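Side-chain contacts in signal recognition particle receptor FtsY (Sulfolobus acidocaldarius, PDB 5L3S), which is the receptor of the signal recognition particle, an SRP54-type P-loop GTPase that joins a helical bundle to a nucleotide-binding domain: residues K76-I81 with W289-I294; E80-N85 with I283-D288; L219-L224 with L230-H235; V245-V250 with G257-L262. All blocks are in the same frame, centred on the assembly; numbering follows the deposited sequence.

Contact 1: K76-I81 with W289-I294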
loop_
_atom_site.group_PDB
_atom_site.type_symbol
_atom_site.label_atom_id
_atom_site.label_comp_id
_atom_site.label_asym_id
_atom_site.label_seq_id
_atom_site.Cartn_x
_atom_site.Cartn_y
_atom_site.Cartn_z
ATOM N N LYS B 76 22.491 -1.643 16.808
ATOM C CA LYS B 76 22.246 -1.508 18.235
ATOM C C LYS B 76 21.336 -0.316 18.546
ATOM O O LYS B 76 20.454 -0.417 19.397
ATOM C CB LYS B 76 23.578 -1.407 18.985
ATOM C CG LYS B 76 23.472 -1.004 20.450
ATOM C CD LYS B 76 22.699 -2.022 21.278
ATOM C CE LYS B 76 22.744 -1.662 22.759
ATOM N NZ LYS B 76 21.913 -2.562 23.607
ATOM N N SER B 77 21.525 0.802 17.847
ATOM C CA SER B 77 20.663 1.972 18.059
ATOM C C SER B 77 19.228 1.727 17.586
ATOM O O SER B 77 18.270 2.131 18.247
ATOM C CB SER B 77 21.227 3.220 17.381
ATOM O OG SER B 77 22.438 3.628 18.006
ATOM N N ILE B 78 19.085 1.076 16.438
ATOM C CA ILE B 78 17.765 0.732 15.932
ATOM C C ILE B 78 17.061 -0.223 16.902
ATOM O O ILE B 78 15.871 -0.053 17.203
ATOM C CB ILE B 78 17.835 0.135 14.512
ATOM C CG1 ILE B 78 18.378 1.175 13.528
ATOM C CG2 ILE B 78 16.450 -0.337 14.046
ATOM C CD1 ILE B 78 18.505 0.664 12.101
ATOM N N THR B 79 17.804 -1.206 17.415
ATOM C CA THR B 79 17.228 -2.177 18.347
ATOM C C THR B 79 16.725 -1.483 19.616
ATOM O O THR B 79 15.655 -1.806 20.131
ATOM C CB THR B 79 18.229 -3.299 18.715
ATOM O OG1 THR B 79 18.676 -3.955 17.521
ATOM C CG2 THR B 79 17.570 -4.332 19.623
ATOM N N GLU B 80 17.491 -0.513 20.099
ATOM C CA GLU B 80 17.103 0.248 21.283
ATOM C C GLU B 80 15.898 1.163 21.045
ATOM O O GLU B 80 15.051 1.306 21.925
ATOM C CB GLU B 80 18.295 1.038 21.828
ATOM C CG GLU B 80 19.323 0.161 22.529
ATOM C CD GLU B 80 20.533 0.934 23.018
ATOM O OE1 GLU B 80 20.932 0.733 24.184
ATOM O OE2 GLU B 80 21.095 1.729 22.236
ATOM N N ILE B 81 15.824 1.776 19.862
ATOM C CA ILE B 81 14.695 2.641 19.515
ATOM C C ILE B 81 13.381 1.859 19.500
ATOM O O ILE B 81 12.346 2.353 19.949
ATOM C CB ILE B 81 14.887 3.311 18.141
ATOM C CG1 ILE B 81 16.005 4.349 18.202
ATOM C CG2 ILE B 81 13.618 3.993 17.700
ATOM C CD1 ILE B 81 15.691 5.529 19.099
ATOM N N TRP B 289 13.972 -9.210 15.179
ATOM C CA TRP B 289 13.472 -9.742 13.920
ATOM C C TRP B 289 13.518 -8.677 12.819
ATOM O O TRP B 289 13.920 -8.951 11.685
ATOM C CB TRP B 289 12.043 -10.253 14.116
ATOM C CG TRP B 289 11.459 -10.944 12.931
ATOM C CD1 TRP B 289 11.449 -12.286 12.690
ATOM C CD2 TRP B 289 10.778 -10.334 11.827
ATOM N NE1 TRP B 289 10.808 -12.551 11.503
ATOM C CE2 TRP B 289 10.384 -11.369 10.955
ATOM C CE3 TRP B 289 10.463 -9.014 11.492
ATOM C CZ2 TRP B 289 9.699 -11.126 9.769
ATOM C CZ3 TRP B 289 9.791 -8.774 10.308
ATOM C CH2 TRP B 289 9.404 -9.825 9.469
ATOM N N PHE B 290 13.115 -7.461 13.172
ATOM C CA PHE B 290 13.109 -6.326 12.248
ATOM C C PHE B 290 14.520 -5.968 11.774
ATOM O O PHE B 290 14.756 -5.729 10.582
ATOM C CB PHE B 290 12.469 -5.110 12.930
ATOM C CG PHE B 290 12.568 -3.837 12.135
ATOM C CD1 PHE B 290 11.594 -3.508 11.199
ATOM C CD2 PHE B 290 13.634 -2.964 12.322
ATOM C CE1 PHE B 290 11.683 -2.335 10.469
ATOM C CE2 PHE B 290 13.725 -1.793 11.592
ATOM C CZ PHE B 290 12.738 -1.476 10.674
ATOM N N VAL B 291 15.449 -5.911 12.717
ATOM C CA VAL B 291 16.832 -5.560 12.413
ATOM C C VAL B 291 17.486 -6.604 11.510
ATOM O O VAL B 291 18.254 -6.272 10.600
ATOM C CB VAL B 291 17.656 -5.362 13.716
ATOM C CG1 VAL B 291 19.137 -5.320 13.427
ATOM C CG2 VAL B 291 17.211 -4.097 14.428
ATOM N N GLU B 292 17.176 -7.871 11.755
ATOM C CA GLU B 292 17.705 -8.934 10.909
ATOM C C GLU B 292 17.138 -8.853 9.493
ATOM O O GLU B 292 17.869 -9.029 8.521
ATOM C CB GLU B 292 17.459 -10.311 11.529
ATOM C CG GLU B 292 18.419 -10.609 12.684
ATOM C CD GLU B 292 19.886 -10.444 12.288
ATOM O OE1 GLU B 292 20.324 -11.130 11.338
ATOM O OE2 GLU B 292 20.598 -9.626 12.918
ATOM N N ARG B 293 15.850 -8.555 9.386
ATOM C CA ARG B 293 15.196 -8.457 8.070
ATOM C C ARG B 293 15.885 -7.395 7.218
ATOM O O ARG B 293 16.298 -7.651 6.084
ATOM C CB ARG B 293 13.732 -8.099 8.239
ATOM C CG ARG B 293 12.933 -8.058 6.929
ATOM C CD ARG B 293 11.448 -8.141 7.228
ATOM N NE ARG B 293 10.611 -8.204 6.030
ATOM C CZ ARG B 293 10.312 -9.326 5.380
ATOM N NH1 ARG B 293 10.794 -10.494 5.791
ATOM N NH2 ARG B 293 9.540 -9.278 4.303
ATOM N N ILE B 294 16.035 -6.212 7.802
ATOM C CA ILE B 294 16.641 -5.074 7.127
ATOM C C ILE B 294 18.109 -5.275 6.762
ATOM O O ILE B 294 18.509 -5.008 5.630
ATOM C CB ILE B 294 16.480 -3.792 7.962
ATOM C CG1 ILE B 294 15.017 -3.344 7.927
ATOM C CG2 ILE B 294 17.430 -2.694 7.467
ATOM C CD1 ILE B 294 14.826 -1.861 8.074
#
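Val291 packs against Ile78 and Thr79, and the contact is easiest to read by walking out along this valine. Its CB lies 4.2 Å from Thr79 OG1. From CB the two methyls part: CG1 is anti to the backbone N (chi1 167°), which turns CG2 toward the other helix. CG2 does the touching, 3.4 Å from Thr79 OG1 and 3.9 Å from Ile78 CG2. Thr79 OG1 meets this methyl as a plain van der Waals neighbour, since its hydrogen bond goes back to Lys75 O in its own helix. The two helices belong to different parts of an SRP-type NG core: 66-85 comes out of the N-terminal bundle, while 287-295 is the C-terminal helix that follows the GTPase-domain sheet and packs on helix 66-85. They run roughly antiparallel; the axes of segments 76-81 and 289-294 approach to 9.9 Å, with 143° between their directions. Ile78 CG2 has a second neighbour, Phe290 CE2, also at 3.9 Å; the methyl comes in at the edge of the ring, near its plane. Ile294 CG1, from the same helix as the ring, sits over one face, offset toward the rim. Further out, Ile78 reaches Leu260 of helix 258-266, which backs both helices.

Contact 2: E80-N85 with I283-D288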
loop_
_atom_site.group_PDB
_atom_site.type_symbol
_atom_site.label_atom_id
_atom_site.label_comp_id
_atom_site.label_asym_id
_atom_site.label_seq_id
_atom_site.Cartn_x
_atom_site.Cartn_y
_atom_site.Cartn_z
ATOM N N GLU B 80 17.491 -0.513 20.099
ATOM C CA GLU B 80 17.103 0.248 21.283
ATOM C C GLU B 80 15.898 1.163 21.045
ATOM O O GLU B 80 15.051 1.306 21.925
ATOM C CB GLU B 80 18.295 1.038 21.828
ATOM C CG GLU B 80 19.323 0.161 22.529
ATOM C CD GLU B 80 20.533 0.934 23.018
ATOM O OE1 GLU B 80 20.932 0.733 24.184
ATOM O OE2 GLU B 80 21.095 1.729 22.236
ATOM N N ILE B 81 15.824 1.776 19.862
ATOM C CA ILE B 81 14.695 2.641 19.515
ATOM C C ILE B 81 13.381 1.859 19.500
ATOM O O ILE B 81 12.346 2.353 19.949
ATOM C CB ILE B 81 14.887 3.311 18.141
ATOM C CG1 ILE B 81 16.005 4.349 18.202
ATOM C CG2 ILE B 81 13.618 3.993 17.700
ATOM C CD1 ILE B 81 15.691 5.529 19.099
ATOM N N LEU B 82 13.437 0.637 18.985
ATOM C CA LEU B 82 12.267 -0.225 18.903
ATOM C C LEU B 82 11.928 -0.890 20.240
ATOM O O LEU B 82 10.759 -1.001 20.608
ATOM C CB LEU B 82 12.490 -1.285 17.831
ATOM C CG LEU B 82 12.642 -0.718 16.417
ATOM C CD1 LEU B 82 13.181 -1.780 15.489
ATOM C CD2 LEU B 82 11.297 -0.194 15.897
ATOM N N THR B 83 12.952 -1.338 20.960
ATOM C CA THR B 83 12.760 -2.009 22.249
ATOM C C THR B 83 12.136 -1.078 23.292
ATOM O O THR B 83 11.287 -1.494 24.081
ATOM C CB THR B 83 14.083 -2.606 22.767
ATOM O OG1 THR B 83 14.560 -3.576 21.827
ATOM C CG2 THR B 83 13.897 -3.284 24.129
ATOM N N LYS B 84 12.533 0.190 23.265
ATOM C CA LYS B 84 12.013 1.184 24.204
ATOM C C LYS B 84 10.532 1.499 23.963
ATOM O O LYS B 84 9.805 1.866 24.890
ATOM C CB LYS B 84 12.845 2.466 24.125
ATOM C CG LYS B 84 12.429 3.545 25.104
ATOM C CD LYS B 84 13.214 4.834 24.894
ATOM C CE LYS B 84 12.766 5.904 25.880
ATOM N NZ LYS B 84 13.476 7.195 25.672
ATOM N N ASN B 85 10.082 1.346 22.722
ATOM C CA ASN B 85 8.688 1.641 22.367
ATOM C C ASN B 85 7.690 0.505 22.585
ATOM O O ASN B 85 6.476 0.718 22.526
ATOM C CB ASN B 85 8.592 2.150 20.931
ATOM C CG ASN B 85 8.770 3.638 20.849
ATOM O OD1 ASN B 85 7.885 4.392 21.245
ATOM N ND2 ASN B 85 9.928 4.078 20.364
ATOM N N ILE B 283 2.264 -12.508 12.873
ATOM C CA ILE B 283 3.335 -12.723 13.840
ATOM C C ILE B 283 3.519 -11.507 14.743
ATOM O O ILE B 283 3.251 -10.382 14.335
ATOM C CB ILE B 283 4.678 -13.085 13.152
ATOM C CG1 ILE B 283 5.058 -12.017 12.128
ATOM C CG2 ILE B 283 4.591 -14.457 12.479
ATOM C CD1 ILE B 283 6.474 -12.210 11.547
ATOM N N PRO B 284 3.965 -11.730 15.992
ATOM C CA PRO B 284 4.217 -10.557 16.832
ATOM C C PRO B 284 5.446 -9.825 16.320
ATOM O O PRO B 284 6.265 -10.443 15.638
ATOM C CB PRO B 284 4.493 -11.160 18.221
ATOM C CG PRO B 284 4.931 -12.565 17.951
ATOM C CD PRO B 284 4.152 -12.994 16.726
ATOM N N PHE B 285 5.559 -8.537 16.625
ATOM C CA PHE B 285 6.699 -7.737 16.180
ATOM C C PHE B 285 7.809 -7.832 17.206
ATOM O O PHE B 285 7.574 -7.682 18.408
ATOM C CB PHE B 285 6.297 -6.271 16.005
ATOM C CG PHE B 285 7.431 -5.372 15.552
ATOM C CD1 PHE B 285 7.698 -5.197 14.205
ATOM C CD2 PHE B 285 8.221 -4.702 16.480
ATOM C CE1 PHE B 285 8.735 -4.375 13.787
ATOM C CE2 PHE B 285 9.255 -3.882 16.072
ATOM C CZ PHE B 285 9.506 -3.717 14.716
ATOM N N SER B 286 9.022 -8.083 16.732
ATOM C CA SER B 286 10.185 -8.099 17.604
ATOM C C SER B 286 11.284 -7.248 16.980
ATOM O O SER B 286 11.560 -7.371 15.786
ATOM C CB SER B 286 10.663 -9.533 17.823
ATOM O OG SER B 286 11.968 -9.724 17.325
ATOM N N PRO B 287 11.895 -6.360 17.779
ATOM C CA PRO B 287 12.996 -5.511 17.304
ATOM C C PRO B 287 14.101 -6.316 16.620
ATOM O O PRO B 287 14.529 -5.959 15.521
ATOM C CB PRO B 287 13.516 -4.879 18.591
ATOM C CG PRO B 287 12.292 -4.804 19.465
ATOM C CD PRO B 287 11.525 -6.056 19.174
ATOM N N ASP B 288 14.528 -7.403 17.249
ATOM C CA ASP B 288 15.585 -8.254 16.705
ATOM C C ASP B 288 15.225 -8.792 15.326
ATOM O O ASP B 288 16.064 -8.836 14.423
ATOM C CB ASP B 288 15.860 -9.426 17.642
ATOM C CG ASP B 288 16.554 -9.001 18.921
ATOM O OD1 ASP B 288 17.114 -7.883 18.960
ATOM O OD2 ASP B 288 16.551 -9.796 19.883
#
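Leu82 faces both Pro287 and Phe285, touching the first with its base and the second with its tip. Its CB packs against the proline ring, 3.8 Å from Pro287 CB. With CG held anti to the carbonyl carbon (chi1 -64°), the fork then passes along the proline, CD1 coming within 4.2 Å of Pro287 CA. The other branch, CD2, ends 4.1 Å from Phe285 CZ, the leucine and phenylalanine side chains crossing at about a right angle. Thr83 meets Pro287 crosswise as well, setting OG1 3.5 Å from Pro287 CG. That hydroxyl is hydrogen-bonded to Thr79 O one turn back, and its contact with the proline is van der Waals. Further along the same segment the buried Asn85 folds back on its own turn: ND2 donates to Ile81 O over 3.0 Å, and the acceptor lies close to the amide plane, which holds that amide in a definite rotation. In segment 283-288, Ser286 takes the N-cap position, its OG accepting from Trp289 N, and Pro287 opens the helix behind it. With Pro287 packed on Leu82 and Thr83, the start of the C-terminal helix is set against the helix leading from the N-terminal bundle, at the N-G junction of an SRP-type GTPase.

Contact 3: L219-L224 with L230-H235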
loop_
_atom_site.group_PDB
_atom_site.type_symbol
_atom_site.label_atom_id
_atom_site.label_comp_id
_atom_site.label_asym_id
_atom_site.label_seq_id
_atom_site.Cartn_x
_atom_site.Cartn_y
_atom_site.Cartn_z
ATOM N N LEU B 219 -4.195 1.186 14.326
ATOM C CA LEU B 219 -4.067 1.683 12.964
ATOM C C LEU B 219 -3.456 0.582 12.120
ATOM O O LEU B 219 -2.467 -0.047 12.520
ATOM C CB LEU B 219 -3.173 2.922 12.935
ATOM C CG LEU B 219 -2.773 3.408 11.527
ATOM C CD1 LEU B 219 -3.982 3.869 10.743
ATOM C CD2 LEU B 219 -1.674 4.505 11.626
ATOM N N ILE B 220 -4.055 0.325 10.960
ATOM C CA ILE B 220 -3.474 -0.616 10.012
ATOM C C ILE B 220 -2.687 0.134 8.923
ATOM O O ILE B 220 -3.207 1.055 8.306
ATOM C CB ILE B 220 -4.549 -1.503 9.359
ATOM C CG1 ILE B 220 -5.408 -2.193 10.436
ATOM C CG2 ILE B 220 -3.891 -2.533 8.455
ATOM C CD1 ILE B 220 -4.578 -2.996 11.426
ATOM N N LEU B 221 -1.423 -0.241 8.739
ATOM C CA LEU B 221 -0.582 0.306 7.671
ATOM C C LEU B 221 -0.111 -0.821 6.750
ATOM O O LEU B 221 0.178 -1.929 7.201
ATOM C CB LEU B 221 0.634 1.072 8.257
ATOM C CG LEU B 221 0.322 2.311 9.116
ATOM C CD1 LEU B 221 1.558 2.859 9.832
ATOM C CD2 LEU B 221 -0.339 3.423 8.275
ATOM N N ASP B 222 -0.038 -0.521 5.453
ATOM C CA ASP B 222 0.439 -1.442 4.428
ATOM C C ASP B 222 1.965 -1.356 4.350
ATOM O O ASP B 222 2.514 -0.285 4.086
ATOM C CB ASP B 222 -0.159 -1.006 3.068
ATOM C CG ASP B 222 0.029 -2.035 1.962
ATOM O OD1 ASP B 222 1.042 -2.767 1.963
ATOM O OD2 ASP B 222 -0.862 -2.107 1.076
ATOM N N SER B 223 2.658 -2.474 4.550
ATOM C CA SER B 223 4.131 -2.437 4.526
ATOM C C SER B 223 4.726 -2.184 3.140
ATOM O O SER B 223 5.917 -1.878 3.033
ATOM C CB SER B 223 4.738 -3.701 5.123
ATOM O OG SER B 223 4.515 -4.816 4.284
ATOM N N LEU B 224 3.922 -2.323 2.083
ATOM C CA LEU B 224 4.394 -1.973 0.733
ATOM C C LEU B 224 4.393 -0.475 0.482
ATOM O O LEU B 224 5.020 0.000 -0.464
ATOM C CB LEU B 224 3.568 -2.656 -0.346
ATOM C CG LEU B 224 3.958 -4.093 -0.671
ATOM C CD1 LEU B 224 2.876 -4.723 -1.544
ATOM C CD2 LEU B 224 5.330 -4.145 -1.350
ATOM N N LEU B 230 4.064 6.867 6.780
ATOM C CA LEU B 230 4.381 7.734 7.904
ATOM C C LEU B 230 3.426 8.925 7.942
ATOM O O LEU B 230 2.996 9.356 9.012
ATOM C CB LEU B 230 5.844 8.202 7.865
ATOM C CG LEU B 230 6.288 9.103 9.026
ATOM C CD1 LEU B 230 6.103 8.393 10.381
ATOM C CD2 LEU B 230 7.734 9.625 8.872
ATOM N N GLU B 231 3.095 9.460 6.774
ATOM C CA GLU B 231 2.136 10.560 6.708
ATOM C C GLU B 231 0.746 10.135 7.200
ATOM O O GLU B 231 0.093 10.876 7.932
ATOM C CB GLU B 231 2.052 11.139 5.291
ATOM C CG GLU B 231 1.166 12.372 5.188
ATOM C CD GLU B 231 1.850 13.627 5.703
ATOM O OE1 GLU B 231 3.042 13.550 6.097
ATOM O OE2 GLU B 231 1.196 14.695 5.704
ATOM N N GLN B 232 0.301 8.949 6.799
ATOM C CA GLN B 232 -0.941 8.370 7.337
ATOM C C GLN B 232 -0.898 8.257 8.868
ATOM O O GLN B 232 -1.827 8.651 9.572
ATOM C CB GLN B 232 -1.191 6.972 6.741
ATOM C CG GLN B 232 -1.491 6.945 5.245
ATOM C CD GLN B 232 -1.425 5.540 4.679
ATOM O OE1 GLN B 232 -1.686 4.556 5.383
ATOM N NE2 GLN B 232 -1.061 5.434 3.410
ATOM N N ALA B 233 0.188 7.703 9.374
ATOM C CA ALA B 233 0.360 7.546 10.815
ATOM C C ALA B 233 0.343 8.875 11.571
ATOM O O ALA B 233 -0.250 8.955 12.646
ATOM C CB ALA B 233 1.635 6.786 11.105
ATOM N N ARG B 234 1.000 9.904 11.023
ATOM C CA ARG B 234 1.056 11.224 11.672
ATOM C C ARG B 234 -0.315 11.889 11.744
ATOM O O ARG B 234 -0.727 12.394 12.792
ATOM C CB ARG B 234 1.981 12.178 10.916
ATOM C CG ARG B 234 3.458 11.952 11.094
ATOM C CD ARG B 234 4.207 13.067 10.378
ATOM N NE ARG B 234 5.650 12.865 10.368
ATOM C CZ ARG B 234 6.459 13.152 11.382
ATOM N NH1 ARG B 234 5.974 13.651 12.515
ATOM N NH2 ARG B 234 7.763 12.940 11.255
ATOM N N HIS B 235 -0.990 11.918 10.601
ATOM C CA HIS B 235 -2.302 12.532 10.484
ATOM C C HIS B 235 -3.321 11.849 11.378
ATOM O O HIS B 235 -4.065 12.519 12.080
ATOM C CB HIS B 235 -2.788 12.493 9.035
ATOM C CG HIS B 235 -2.277 13.620 8.199
ATOM N ND1 HIS B 235 -2.963 14.806 8.053
ATOM C CD2 HIS B 235 -1.153 13.739 7.455
ATOM C CE1 HIS B 235 -2.277 15.612 7.261
ATOM N NE2 HIS B 235 -1.176 14.987 6.881
HETATM O O HOH W 1 -3.761 3.535 7.066
HETATM O O HOH W 2 -0.523 2.350 4.619
#
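Leu221 and Gln232 each set CG anti to the carbonyl carbon, with chi1 of -63° and -67°, and the glutamine chain runs extended beyond it. The two side chains lie alongside and run in opposing senses, with Leu221 CD2 3.4 Å from Gln232 OE1 and the aliphatic root of the glutamine close by. Leu219 takes the other course, CG anti to the backbone N, and lays CD2 on the helix backbone 3.7 Å from Ala233 CA. Small Ala233 lets both leucines come close; its CB is met by Leu221 CD1 as well. Polar links from helix to strand run through water. One water donates to Ile220 O at 2.8 Å and to Gln232 OE1 at 2.9 Å; a second accepts from Asp222 N at 3.0 Å and donates to Gln232 OE1 at 2.6 Å. At the end of the strand, Asp222 OD1 accepts from Leu224 N at 2.9 Å in an Asx turn. Strand 216-222 and helix 228-239 are the first two elements of a beta-alpha-beta unit in the Rossmann-like P-loop domain, here nearly antiparallel. The chemistry fixes which way round the Gln232 amide sits: OE1 accepts hydrogen bonds from two waters and NE2 donates one to Asp228 OD2, so the buried amide has partners at both its oxygen and its nitrogen, beside Leu221 CD2.

Contact 4: V245-V250 with G257-L262. With GNP (phosphoaminophosphonic acid-guanylate ester), chain R.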
loop_
_atom_site.group_PDB
_atom_site.type_symbol
_atom_site.label_atom_id
_atom_site.label_comp_id
_atom_site.label_asym_id
_atom_site.label_seq_id
_atom_site.Cartn_x
_atom_site.Cartn_y
_atom_site.Cartn_z
ATOM N N VAL B 245 0.140 -0.202 15.986
ATOM C CA VAL B 245 -0.010 -0.404 14.557
ATOM C C VAL B 245 0.137 -1.889 14.257
ATOM O O VAL B 245 0.937 -2.583 14.901
ATOM C CB VAL B 245 1.092 0.390 13.806
ATOM C CG1 VAL B 245 1.222 -0.057 12.359
ATOM C CG2 VAL B 245 0.814 1.887 13.898
ATOM N N ILE B 246 -0.628 -2.371 13.287
ATOM C CA ILE B 246 -0.333 -3.649 12.655
ATOM C C ILE B 246 0.073 -3.375 11.198
ATOM O O ILE B 246 -0.621 -2.658 10.485
ATOM C CB ILE B 246 -1.544 -4.624 12.745
ATOM C CG1 ILE B 246 -1.746 -5.069 14.208
ATOM C CG2 ILE B 246 -1.338 -5.838 11.829
ATOM C CD1 ILE B 246 -3.022 -5.919 14.450
ATOM N N LEU B 247 1.215 -3.928 10.786
ATOM C CA LEU B 247 1.719 -3.780 9.417
ATOM C C LEU B 247 1.356 -5.014 8.615
ATOM O O LEU B 247 1.646 -6.132 9.047
ATOM C CB LEU B 247 3.252 -3.674 9.435
ATOM C CG LEU B 247 3.890 -2.510 10.178
ATOM C CD1 LEU B 247 5.403 -2.499 9.917
ATOM C CD2 LEU B 247 3.258 -1.215 9.711
ATOM N N THR B 248 0.754 -4.823 7.439
ATOM C CA THR B 248 0.311 -5.954 6.621
ATOM C C THR B 248 1.184 -6.192 5.383
ATOM O O THR B 248 1.983 -5.337 5.001
ATOM C CB THR B 248 -1.116 -5.707 6.094
ATOM O OG1 THR B 248 -1.102 -4.531 5.281
ATOM C CG2 THR B 248 -2.110 -5.513 7.267
ATOM N N LYS B 249 1.004 -7.359 4.763
ATOM C CA LYS B 249 1.579 -7.666 3.461
ATOM C C LYS B 249 3.097 -7.691 3.483
ATOM O O LYS B 249 3.740 -7.418 2.484
ATOM C CB LYS B 249 1.065 -6.687 2.388
ATOM C CG LYS B 249 -0.461 -6.626 2.300
ATOM C CD LYS B 249 -0.935 -5.540 1.299
ATOM C CE LYS B 249 -2.436 -5.215 1.543
ATOM N NZ LYS B 249 -2.914 -4.054 0.719
ATOM N N VAL B 250 3.658 -8.031 4.640
ATOM C CA VAL B 250 5.106 -8.091 4.806
ATOM C C VAL B 250 5.651 -9.233 3.946
ATOM O O VAL B 250 6.816 -9.225 3.532
ATOM C CB VAL B 250 5.448 -8.240 6.308
ATOM C CG1 VAL B 250 6.895 -8.621 6.520
ATOM C CG2 VAL B 250 5.117 -6.936 7.030
ATOM N N GLY B 257 10.241 -0.710 6.794
ATOM C CA GLY B 257 11.018 0.335 7.464
ATOM C C GLY B 257 10.136 1.346 8.180
ATOM O O GLY B 257 10.610 2.064 9.056
ATOM N N ILE B 258 8.853 1.405 7.801
ATOM C CA ILE B 258 7.848 2.196 8.534
ATOM C C ILE B 258 7.879 1.923 10.046
ATOM O O ILE B 258 7.656 2.824 10.846
ATOM C CB ILE B 258 6.387 1.984 7.990
ATOM C CG1 ILE B 258 5.384 2.884 8.718
ATOM C CG2 ILE B 258 5.931 0.540 8.119
ATOM C CD1 ILE B 258 5.616 4.376 8.488
ATOM N N ALA B 259 8.157 0.682 10.428
ATOM C CA ALA B 259 8.283 0.316 11.851
ATOM C C ALA B 259 9.283 1.211 12.603
ATOM O O ALA B 259 9.019 1.669 13.718
ATOM C CB ALA B 259 8.688 -1.151 11.986
ATOM N N LEU B 260 10.432 1.459 11.982
ATOM C CA LEU B 260 11.453 2.314 12.574
ATOM C C LEU B 260 10.991 3.769 12.627
ATOM O O LEU B 260 11.170 4.448 13.643
ATOM C CB LEU B 260 12.762 2.201 11.780
ATOM C CG LEU B 260 13.953 3.056 12.214
ATOM C CD1 LEU B 260 14.193 2.947 13.728
ATOM C CD2 LEU B 260 15.205 2.648 11.428
ATOM N N SER B 261 10.401 4.246 11.530
ATOM C CA SER B 261 9.914 5.621 11.461
ATOM C C SER B 261 8.840 5.917 12.514
ATOM O O SER B 261 8.839 6.983 13.124
ATOM C CB SER B 261 9.395 5.942 10.057
ATOM O OG SER B 261 10.475 6.004 9.142
ATOM N N LEU B 262 7.932 4.967 12.705
ATOM C CA LEU B 262 6.875 5.071 13.706
ATOM C C LEU B 262 7.429 5.230 15.120
ATOM O O LEU B 262 6.989 6.093 15.881
ATOM C CB LEU B 262 6.005 3.821 13.660
ATOM C CG LEU B 262 5.010 3.721 12.522
ATOM C CD1 LEU B 262 4.397 2.339 12.537
ATOM C CD2 LEU B 262 3.966 4.786 12.731
HETATM P PG GNP R . -11.272 -1.811 2.824
HETATM O O1G GNP R . -12.261 -2.251 3.878
HETATM O O2G GNP R . -11.905 -1.702 1.444
HETATM O O3G GNP R . -10.626 -0.470 3.094
HETATM N N3B GNP R . -10.108 -2.905 2.731
HETATM P PB GNP R . -9.393 -3.498 4.066
HETATM O O1B GNP R . -10.413 -3.964 5.006
HETATM O O2B GNP R . -8.499 -2.471 4.621
HETATM O O3A GNP R . -8.569 -4.669 3.575
HETATM P PA GNP R . -8.985 -6.120 3.295
HETATM O O1A GNP R . -9.026 -6.911 4.568
HETATM O O2A GNP R . -10.203 -6.173 2.429
HETATM O "O5'" GNP R . -7.765 -6.739 2.529
HETATM C "C5'" GNP R . -7.374 -6.298 1.188
HETATM C "C4'" GNP R . -6.602 -7.417 0.511
HETATM O "O4'" GNP R . -5.269 -7.570 1.124
HETATM C "C3'" GNP R . -7.259 -8.779 0.620
HETATM O "O3'" GNP R . -7.002 -9.500 -0.572
HETATM C "C2'" GNP R . -6.516 -9.434 1.797
HETATM O "O2'" GNP R . -6.533 -10.847 1.696
HETATM C "C1'" GNP R . -5.103 -8.923 1.474
HETATM N N9 GNP R . -4.210 -8.976 2.630
HETATM C C8 GNP R . -4.421 -8.498 3.896
HETATM N N7 GNP R . -3.398 -8.688 4.711
HETATM C C5 GNP R . -2.461 -9.328 3.904
HETATM C C6 GNP R . -1.164 -9.790 4.215
HETATM O O6 GNP R . -0.607 -9.718 5.319
HETATM N N1 GNP R . -0.542 -10.401 3.122
HETATM C C2 GNP R . -1.119 -10.514 1.865
HETATM N N2 GNP R . -0.413 -11.116 0.909
HETATM N N3 GNP R . -2.339 -10.081 1.571
HETATM C C4 GNP R . -2.946 -9.511 2.630
#
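Lys249 NZ is gripped by Asp222 OD2 in a salt bridge, by Gly111 O, and by a backbone atom of the partner protein chain. Held at that end, the extended lysine lies over a face of the GNP base, Lys249 CG 3.7 Å from GNP C5. Its backbone joins in: Lys249 N donates to GNP O6 over 2.9 Å. With Thr248 before it and Asp251, which also hydrogen-bonds GNP, two residues on, this is the guanine-recognition (TKxD) loop of the GTPase fold. The contact between strand and helix is made by apolar side chains. Leu247 straddles Ile258 CG2, with CD1 and CD2 both 3.6 Å from that methyl, and CD1 also reaches Ala259 CB. Val245 meets Leu262 tip to tip, Val245 CG2 to Leu262 CD1 3.9 Å. Strand 244-248 lies between strands 216-222 and 270-274, and helix 258-266 covers it antiparallel, wedged between helix 228-239, through Leu230 and Ala233, and helix 287-295, through Phe290.

Contacts 1 and 2 start from the same helix, 66-85, and both close onto the C-terminal end of the chain, their centres about 7 Å apart. Contacts 3 and 4 are nested inside the long loops these two close, one after the other along the chain, with centres about 8 Å apart on neighbouring strands 216-222 and 244-248 of the central sheet. Contact 4 is the bridge: it touches contact 3 on the nucleotide side, while Ala259 packs on both Phe285 of contact 2 and Phe290 of contact 1, and Leu260 on Phe290. Contacts 1 and 3, about 19 Å apart between centres, do not touch. The helical bundle is thus packed onto the GTPase domain through helix 258-266.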